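Side-chain contacts in cysteine protease (Xylella fastidiosa, PDB 3OIS), which probably hydrolyses peptide bonds as a cysteine peptidase of the papain family, and binds uridine-5'-diphosphate: residues 63-68 with 240-245; 209-214 with 277-282. One frame throughout, in Å; residues are numbered along the deposited sequence. Where two conformers were deposited one is given.

Contacts 1 and 2 are two examples of how strand ends are joined in the one antiparallel sheet to which the chain of this papain-like fold repeatedly returns. Contact 1 (63-68 with 240-245) continues the pairing of strand 60-62 with the long strand 233-245; contact 2 (209-214 with 277-282) brings strand 204-211 to the start of strand 280-287. Strands 204-211 and 233-245 are neighbours, so both contacts reach the same sheet, with centres 20 Å apart and nearest atoms about 9 Å apart. Neither contact lies at the UDP pocket. Strand 280-287 also pairs with strand 183-186, whose Glu183 and Tyr184 line that pocket.

Contact 1 of 2, residues 63-68 with 240-245; sequences LTPPFQ and LCVGYD
Leu63, Thr64 and Pro65 meet Val242 where a short edge strand of the papain-like beta domain ends and its chain leaves the sheet. The case illustrates how strand pairing can outlast the strand itself.

The polar part is a single backbone bond: Leu63 N donates to Val242 O over 2.8 Å, with an N-H...O angle of 153°. The donor lies almost straight ahead of the carbonyl, at a C=O...N angle of 173°. It follows the antiparallel pairing of Tyr244 with Val61, so strand 233-245 binds the first residue of the loop after strand 60-62. Nearby, Val242 and Gly243 both bond to the backbone of Arg252 on the adjacent strand, which is consistent with a beta bulge there.

Packing gathers round the same carbonyl and the valine beside it. Leu63 CB approaches Val242 O to 3.2 Å, and Leu63 CG lies at 3.4 Å from that oxygen, so the base of the leucine side chain lies beside the acceptor. Leu63 CB is 4.4 Å from Val242 CB, while the leucine side chain also touches Phe89 of helix 78-93 and Leu198 of helix 191-199. The contact thereby joins sheet edge and two helices.

The two valine methyls have different neighbours. With chi1 at -64°, Val242 CG1 sits beside the backbone N and faces Pro65 CD, a loose 4.4 Å away. Val242 CG2, lodged between N and the carbonyl carbon, lies against Thr64 OG1 at 3.7 Å; that hydroxyl has its hydrogen bond with Asp62 OD1. Tyr266 of strand 266-270 touches Thr64, Pro65 and Val242 together. Further along the loop the proline is packed from within its own segment: Pro65 CG stands 3.5 Å above the plane of the Phe67 ring, displaced toward its rim.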
ATOM      1  N   LEU A  63     -11.474   6.441  -9.335  1.00 13.86           N
ATOM      2  CA  LEU A  63     -11.983   5.120  -8.886  1.00 14.39           C
ATOM      3  C   LEU A  63     -12.256   5.110  -7.378  1.00 15.73           C
ATOM      4  O   LEU A  63     -12.412   4.060  -6.810  1.00 15.72           O
ATOM      5  CB  LEU A  63     -10.962   3.968  -9.236  1.00 13.75           C
ATOM      6  CG  LEU A  63     -10.429   3.922 -10.697  1.00 17.98           C
ATOM      7  CD1 LEU A  63      -9.673   2.594 -10.921  1.00 18.24           C
ATOM      8  CD2 LEU A  63     -11.605   4.033 -11.699  1.00 20.38           C
ATOM      9  N   THR A  64     -12.128   6.255  -6.717  1.00 15.56           N
ATOM     10  CA  THR A  64     -12.262   6.259  -5.231  1.00 16.91           C
ATOM     11  C   THR A  64     -13.461   5.374  -4.832  1.00 17.31           C
ATOM     12  O   THR A  64     -14.602   5.601  -5.263  1.00 18.76           O
ATOM     13  CB  THR A  64     -12.487   7.681  -4.679  1.00 17.74           C
ATOM     14  OG1 THR A  64     -11.398   8.521  -5.013  1.00 17.74           O
ATOM     15  CG2 THR A  64     -12.598   7.699  -3.111  1.00 16.78           C
ATOM     16  N   PRO A  65     -13.247   4.422  -3.956  1.00 17.49           N
ATOM     17  CA  PRO A  65     -14.322   3.470  -3.602  1.00 18.12           C
ATOM     18  C   PRO A  65     -15.157   4.024  -2.410  1.00 17.37           C
ATOM     19  O   PRO A  65     -14.791   5.062  -1.829  1.00 18.56           O
ATOM     20  CB  PRO A  65     -13.533   2.205  -3.236  1.00 16.95           C
ATOM     21  CG  PRO A  65     -12.321   2.739  -2.614  1.00 18.33           C
ATOM     22  CD  PRO A  65     -11.926   4.013  -3.453  1.00 16.27           C
ATOM     23  N   PRO A  66     -16.275   3.366  -2.068  1.00 20.46           N
ATOM     24  CA  PRO A  66     -17.061   3.937  -1.008  1.00 19.99           C
ATOM     25  C   PRO A  66     -16.507   3.661   0.382  1.00 20.69           C
ATOM     26  O   PRO A  66     -16.748   4.489   1.291  1.00 23.08           O
ATOM     27  CB  PRO A  66     -18.440   3.254  -1.179  1.00 22.51           C
ATOM     28  CG  PRO A  66     -18.404   2.563  -2.537  1.00 21.21           C
ATOM     29  CD  PRO A  66     -16.937   2.189  -2.652  1.00 20.88           C
ATOM     30  N   PHE A  67     -15.671   2.624   0.529  1.00 17.96           N
ATOM     31  CA  PHE A  67     -15.186   2.333   1.868  1.00 17.53           C
ATOM     32  C   PHE A  67     -14.142   3.351   2.311  1.00 17.97           C
ATOM     33  O   PHE A  67     -13.254   3.722   1.534  1.00 16.14           O
ATOM     34  CB  PHE A  67     -14.693   0.890   2.004  1.00 16.62           C
ATOM     35  CG  PHE A  67     -13.522   0.508   1.044  1.00 18.78           C
ATOM     36  CD1 PHE A  67     -12.173   0.493   1.479  1.00 19.39           C
ATOM     37  CD2 PHE A  67     -13.798   0.058  -0.208  1.00 16.73           C
ATOM     38  CE1 PHE A  67     -11.160   0.022   0.550  1.00 13.21           C
ATOM     39  CE2 PHE A  67     -12.883  -0.381  -1.129  1.00 14.92           C
ATOM     40  CZ  PHE A  67     -11.497  -0.352  -0.777  1.00 13.68           C
ATOM     41  N   GLN A  68     -14.238   3.773   3.562  1.00 16.99           N
ATOM     42  CA  GLN A  68     -13.404   4.880   3.995  1.00 18.60           C
ATOM     43  C   GLN A  68     -11.960   4.398   4.150  1.00 15.56           C
ATOM     44  O   GLN A  68     -11.690   3.179   4.231  1.00 13.84           O
ATOM     45  CB  GLN A  68     -13.864   5.487   5.311  1.00 19.65           C
ATOM     46  CG  GLN A  68     -13.862   4.585   6.471  1.00 27.87           C
ATOM     47  CD  GLN A  68     -14.692   5.171   7.647  1.00 38.83           C
ATOM     48  OE1 GLN A  68     -14.295   6.161   8.295  1.00 38.34           O
ATOM     49  NE2 GLN A  68     -15.849   4.534   7.921  1.00 40.35           N
ATOM     50  N   LEU A 240      -2.382   2.837  -2.078  1.00 10.86           N
ATOM     51  CA  LEU A 240      -3.174   2.463  -3.264  1.00 12.57           C
ATOM     52  C   LEU A 240      -3.462   3.747  -4.084  1.00 11.78           C
ATOM     53  O   LEU A 240      -3.964   4.757  -3.534  1.00 15.00           O
ATOM     54  CB  LEU A 240      -4.502   1.814  -2.806  1.00 13.00           C
ATOM     55  CG  LEU A 240      -5.362   1.273  -3.994  1.00 12.58           C
ATOM     56  CD1 LEU A 240      -4.766  -0.112  -4.419  1.00 11.44           C
ATOM     57  CD2 LEU A 240      -6.841   1.126  -3.501  1.00 12.01           C
ATOM     58  N   CYS A 241      -3.183   3.723  -5.400  1.00 11.16           N
ATOM     59  CA  CYS A 241      -3.539   4.837  -6.242  1.00 11.37           C
ATOM     60  C   CYS A 241      -4.897   4.596  -6.916  1.00 11.78           C
ATOM     61  O   CYS A 241      -5.151   3.534  -7.414  1.00 13.35           O
ATOM     62  CB  CYS A 241      -2.454   4.973  -7.342  1.00 10.89           C
ATOM     63  SG  CYS A 241      -2.799   6.347  -8.483  1.00 15.26           S
ATOM     64  N   VAL A 242      -5.754   5.598  -6.907  1.00 12.38           N
ATOM     65  CA  VAL A 242      -7.139   5.322  -7.365  1.00 14.61           C
ATOM     66  C   VAL A 242      -7.569   6.233  -8.436  1.00 15.13           C
ATOM     67  O   VAL A 242      -8.756   6.238  -8.802  1.00 15.53           O
ATOM     68  CB  VAL A 242      -8.169   5.500  -6.134  1.00 15.33           C
ATOM     69  CG1 VAL A 242      -7.863   4.442  -5.034  1.00 12.43           C
ATOM     70  CG2 VAL A 242      -8.120   6.921  -5.512  1.00 13.60           C
ATOM     71  N   GLY A 243      -6.689   7.020  -9.016  1.00 14.13           N
ATOM     72  CA  GLY A 243      -7.158   7.977 -10.045  1.00 16.16           C
ATOM     73  C   GLY A 243      -6.146   9.007 -10.448  1.00 14.97           C
ATOM     74  O   GLY A 243      -4.999   9.003  -9.998  1.00 14.08           O
ATOM     75  N   TYR A 244      -6.488   9.832 -11.447  1.00 14.53           N
ATOM     76  CA  TYR A 244      -5.623  10.932 -11.859  1.00 13.87           C
ATOM     77  C   TYR A 244      -6.450  12.073 -12.467  1.00 16.30           C
ATOM     78  O   TYR A 244      -7.605  11.860 -12.789  1.00 16.46           O
ATOM     79  CB  TYR A 244      -4.596  10.458 -12.909  1.00 14.20           C
ATOM     80  CG  TYR A 244      -5.175   9.943 -14.231  1.00 14.57           C
ATOM     81  CD1 TYR A 244      -5.397   8.595 -14.483  1.00 14.78           C
ATOM     82  CD2 TYR A 244      -5.441  10.860 -15.233  1.00 14.07           C
ATOM     83  CE1 TYR A 244      -5.909   8.160 -15.725  1.00 16.64           C
ATOM     84  CE2 TYR A 244      -5.916  10.453 -16.461  1.00 14.58           C
ATOM     85  CZ  TYR A 244      -6.125   9.111 -16.706  1.00 17.57           C
ATOM     86  OH  TYR A 244      -6.610   8.698 -17.959  1.00 17.26           O
ATOM     87  N   ASP A 245      -5.855  13.249 -12.566  1.00 18.22           N
ATOM     88  CA  ASP A 245      -6.580  14.387 -13.126  1.00 17.90           C
ATOM     89  C   ASP A 245      -5.612  15.200 -13.919  1.00 19.52           C
ATOM     90  O   ASP A 245      -4.753  15.907 -13.340  1.00 17.42           O
ATOM     91  CB  ASP A 245      -7.302  15.209 -12.040  1.00 18.04           C
ATOM     92  CG  ASP A 245      -8.349  16.159 -12.655  1.00 22.66           C
ATOM     93  OD1 ASP A 245      -8.227  16.427 -13.857  1.00 24.93           O
ATOM     94  OD2 ASP A 245      -9.322  16.543 -11.994  1.00 22.48           O
TER

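Contact 2 of 2, residues 209-214 with 277-282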
ATOM      1  N   SER A 209       9.270   7.404  -1.558  1.00 13.24           N
ATOM      2  CA  SER A 209       9.977   8.071  -0.447  1.00 12.76           C
ATOM      3  C   SER A 209       9.197   9.259   0.005  1.00 12.02           C
ATOM      4  O   SER A 209       8.758  10.068  -0.845  1.00 14.56           O
ATOM      5  CB  SER A 209      11.365   8.512  -0.909  1.00 11.28           C
ATOM      6  OG  SER A 209      12.147   7.333  -1.129  1.00 17.58           O
ATOM      7  N   VAL A 210       9.154   9.421   1.310  1.00 11.80           N
ATOM      8  CA  VAL A 210       8.426  10.533   1.971  1.00 13.42           C
ATOM      9  C   VAL A 210       9.397  11.563   2.516  1.00 13.50           C
ATOM     10  O   VAL A 210      10.399  11.164   3.139  1.00 15.11           O
ATOM     11  CB  VAL A 210       7.542  10.003   3.126  1.00 14.79           C
ATOM     12  CG1 VAL A 210       6.942  11.173   3.956  1.00 15.90           C
ATOM     13  CG2 VAL A 210       6.521   9.077   2.578  1.00 17.77           C
ATOM     14  N   TYR A 211       9.168  12.881   2.242  1.00 13.63           N
ATOM     15  CA  TYR A 211      10.115  13.938   2.672  1.00 12.50           C
ATOM     16  C   TYR A 211       9.410  14.877   3.658  1.00 13.77           C
ATOM     17  O   TYR A 211       8.147  14.942   3.696  1.00 12.18           O
ATOM     18  CB  TYR A 211      10.582  14.743   1.446  1.00 13.24           C
ATOM     19  CG  TYR A 211      11.572  13.951   0.634  1.00 12.97           C
ATOM     20  CD1 TYR A 211      12.960  14.209   0.783  1.00 13.87           C
ATOM     21  CD2 TYR A 211      11.169  12.919  -0.194  1.00 13.63           C
ATOM     22  CE1 TYR A 211      13.866  13.512   0.051  1.00 13.60           C
ATOM     23  CE2 TYR A 211      12.093  12.206  -0.919  1.00 13.47           C
ATOM     24  CZ  TYR A 211      13.439  12.517  -0.793  1.00 12.92           C
ATOM     25  OH  TYR A 211      14.385  11.773  -1.457  1.00 14.63           O
ATOM     26  N   ASN A 212      10.232  15.606   4.438  1.00 13.18           N
ATOM     27  CA  ASN A 212       9.657  16.497   5.467  1.00 13.67           C
ATOM     28  C   ASN A 212       8.832  17.647   4.803  1.00 15.22           C
ATOM     29  O   ASN A 212       8.031  18.310   5.477  1.00 15.17           O
ATOM     30  CB  ASN A 212      10.779  17.114   6.294  1.00 15.39           C
ATOM     31  CG  ASN A 212      11.543  18.156   5.507  1.00 18.12           C
ATOM     32  OD1 ASN A 212      11.949  17.924   4.376  1.00 17.93           O
ATOM     33  ND2 ASN A 212      11.675  19.364   6.071  1.00 29.00           N
ATOM     34  N   SER A 213       8.998  17.863   3.503  1.00 15.94           N
ATOM     35  CA  SER A 213       8.209  18.956   2.854  1.00 16.84           C
ATOM     36  C   SER A 213       6.704  18.615   2.792  1.00 16.74           C
ATOM     37  O   SER A 213       5.819  19.507   2.588  1.00 18.40           O
ATOM     38  CB  SER A 213       8.742  19.236   1.483  1.00 13.63           C
ATOM     39  OG  SER A 213       9.009  18.086   0.704  1.00 15.72           O
ATOM     40  N   TRP A 214       6.387  17.319   2.891  1.00 15.29           N
ATOM     41  CA  TRP A 214       4.959  16.903   3.012  1.00 15.17           C
ATOM     42  C   TRP A 214       4.563  16.653   4.504  1.00 16.32           C
ATOM     43  O   TRP A 214       3.545  17.180   4.986  1.00 13.89           O
ATOM     44  CB  TRP A 214       4.742  15.622   2.150  1.00 15.19           C
ATOM     45  CG  TRP A 214       3.318  15.124   2.147  1.00 16.29           C
ATOM     46  CD1 TRP A 214       2.154  15.898   2.199  1.00 15.32           C
ATOM     47  CD2 TRP A 214       2.911  13.769   2.142  1.00 12.51           C
ATOM     48  NE1 TRP A 214       1.041  15.060   2.172  1.00 14.81           N
ATOM     49  CE2 TRP A 214       1.477  13.744   2.109  1.00 14.92           C
ATOM     50  CE3 TRP A 214       3.604  12.537   2.068  1.00 11.99           C
ATOM     51  CZ2 TRP A 214       0.759  12.531   2.090  1.00 13.52           C
ATOM     52  CZ3 TRP A 214       2.927  11.393   1.999  1.00 10.81           C
ATOM     53  CH2 TRP A 214       1.499  11.340   2.039  1.00 13.19           C
ATOM     54  N   THR A 277      12.003   7.848 -10.904  1.00 18.04           N
ATOM     55  CA  THR A 277      12.524   6.579 -10.417  1.00 19.41           C
ATOM     56  C   THR A 277      13.261   6.708  -9.096  1.00 17.47           C
ATOM     57  O   THR A 277      13.407   5.674  -8.404  1.00 18.44           O
ATOM     58  CB  THR A 277      13.470   5.916 -11.443  1.00 21.75           C
ATOM     59  OG1 THR A 277      14.523   6.842 -11.745  1.00 26.79           O
ATOM     60  CG2 THR A 277      12.683   5.531 -12.632  1.00 21.06           C
ATOM     61  N   GLN A 278      13.651   7.937  -8.702  1.00 17.25           N
ATOM     62  CA  GLN A 278      14.305   8.235  -7.441  0.50 16.54           C
ATOM     63  C   GLN A 278      13.317   8.576  -6.306  1.00 16.46           C
ATOM     64  O   GLN A 278      13.687   8.848  -5.177  1.00 19.10           O
ATOM     65  CB  GLN A 278      15.290   9.384  -7.677  0.50 15.94           C
ATOM     66  CG  GLN A 278      16.714   9.052  -7.250  0.50 15.82           C
ATOM     67  CD  GLN A 278      17.624  10.259  -7.335  0.50 16.75           C
ATOM     68  OE1 GLN A 278      17.442  11.142  -8.178  0.50 15.87           O
ATOM     69  NE2 GLN A 278      18.560  10.324  -6.447  0.50 14.95           N
ATOM     70  N   LEU A 279      12.027   8.570  -6.640  1.00 15.52           N
ATOM     71  CA  LEU A 279      10.984   8.960  -5.684  1.00 14.09           C
ATOM     72  C   LEU A 279       9.923   7.895  -5.492  1.00 12.66           C
ATOM     73  O   LEU A 279       9.355   7.809  -4.408  1.00 15.94           O
ATOM     74  CB  LEU A 279      10.235  10.251  -6.117  1.00 12.80           C
ATOM     75  CG  LEU A 279      11.077  11.519  -6.000  1.00 16.07           C
ATOM     76  CD1 LEU A 279      10.318  12.718  -6.608  1.00 15.12           C
ATOM     77  CD2 LEU A 279      11.386  11.841  -4.580  1.00 12.68           C
ATOM     78  N   ALA A 280       9.618   7.126  -6.534  1.00 12.05           N
ATOM     79  CA  ALA A 280       8.554   6.105  -6.384  1.00 11.81           C
ATOM     80  C   ALA A 280       9.008   4.845  -7.073  1.00 11.93           C
ATOM     81  O   ALA A 280       9.841   4.923  -7.980  1.00 13.58           O
ATOM     82  CB  ALA A 280       7.228   6.666  -6.960  1.00 10.36           C
ATOM     83  N   ASP A 281       8.498   3.686  -6.723  1.00 10.79           N
ATOM     84  CA  ASP A 281       8.887   2.478  -7.399  1.00 12.05           C
ATOM     85  C   ASP A 281       7.857   1.396  -7.026  1.00 14.02           C
ATOM     86  O   ASP A 281       6.942   1.641  -6.251  1.00 12.55           O
ATOM     87  CB  ASP A 281      10.282   2.123  -6.910  1.00 13.45           C
ATOM     88  CG  ASP A 281      10.964   1.038  -7.717  1.00 16.38           C
ATOM     89  OD1 ASP A 281      12.085   0.664  -7.214  1.00 26.45           O
ATOM     90  OD2 ASP A 281      10.523   0.623  -8.804  1.00 15.24           O
ATOM     91  N   ASP A 282       7.992   0.187  -7.570  1.00 12.43           N
ATOM     92  CA  ASP A 282       7.275  -1.009  -7.120  1.00 13.47           C
ATOM     93  C   ASP A 282       5.758  -0.845  -7.278  1.00 12.33           C
ATOM     94  O   ASP A 282       4.984  -1.020  -6.335  1.00 13.69           O
ATOM     95  CB  ASP A 282       7.707  -1.486  -5.697  1.00 13.07           C
ATOM     96  CG  ASP A 282       9.210  -1.820  -5.653  1.00 14.94           C
ATOM     97  OD1 ASP A 282       9.707  -2.384  -6.678  1.00 14.13           O
ATOM     98  OD2 ASP A 282       9.913  -1.330  -4.714  1.00 13.54           O
TER
HETATM   99  O   HOH W   1      13.623   9.578  -2.794  1.00 14.65           O
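One water joins Gln278 O, Tyr211 OH and Ser209 OG, bridging the end of strand 204-211 and the turn leading into strand 280-287 in the antiparallel sheet of the papain-like fold. The water donates to Gln278 O at 2.5 Å and is 2.7 Å from Tyr211 OH, whereas its bond to Ser209 OG, at 3.2 Å, is weak. It lies in the plane of the tyrosine ring, at the hydroxyl edge. Solvent thus links two side-chain hydroxyls of 209-214 to a backbone carbonyl of 277-282.

The direct bond between the segments runs from Ser209 N to Leu279 O, 2.9 Å long and fairly straight at 160°, although the donor is tilted 22° from the carbonyl plane. It extends the antiparallel pairing of Gly207 with Asp281.

Tyr211 ends the strand as the N-cap of helix 212-215, its O accepting from Trp214 N. Tyr273 of helix 271-274 touches the side chains of both Tyr211 and Leu279. With chi1 at -75°, Tyr211 carries its ring on the side of its own N, where the leucine side chain crosses it at about a right angle and Leu279 CD2 approaches obliquely, 3.7 Å from Tyr211 CE2.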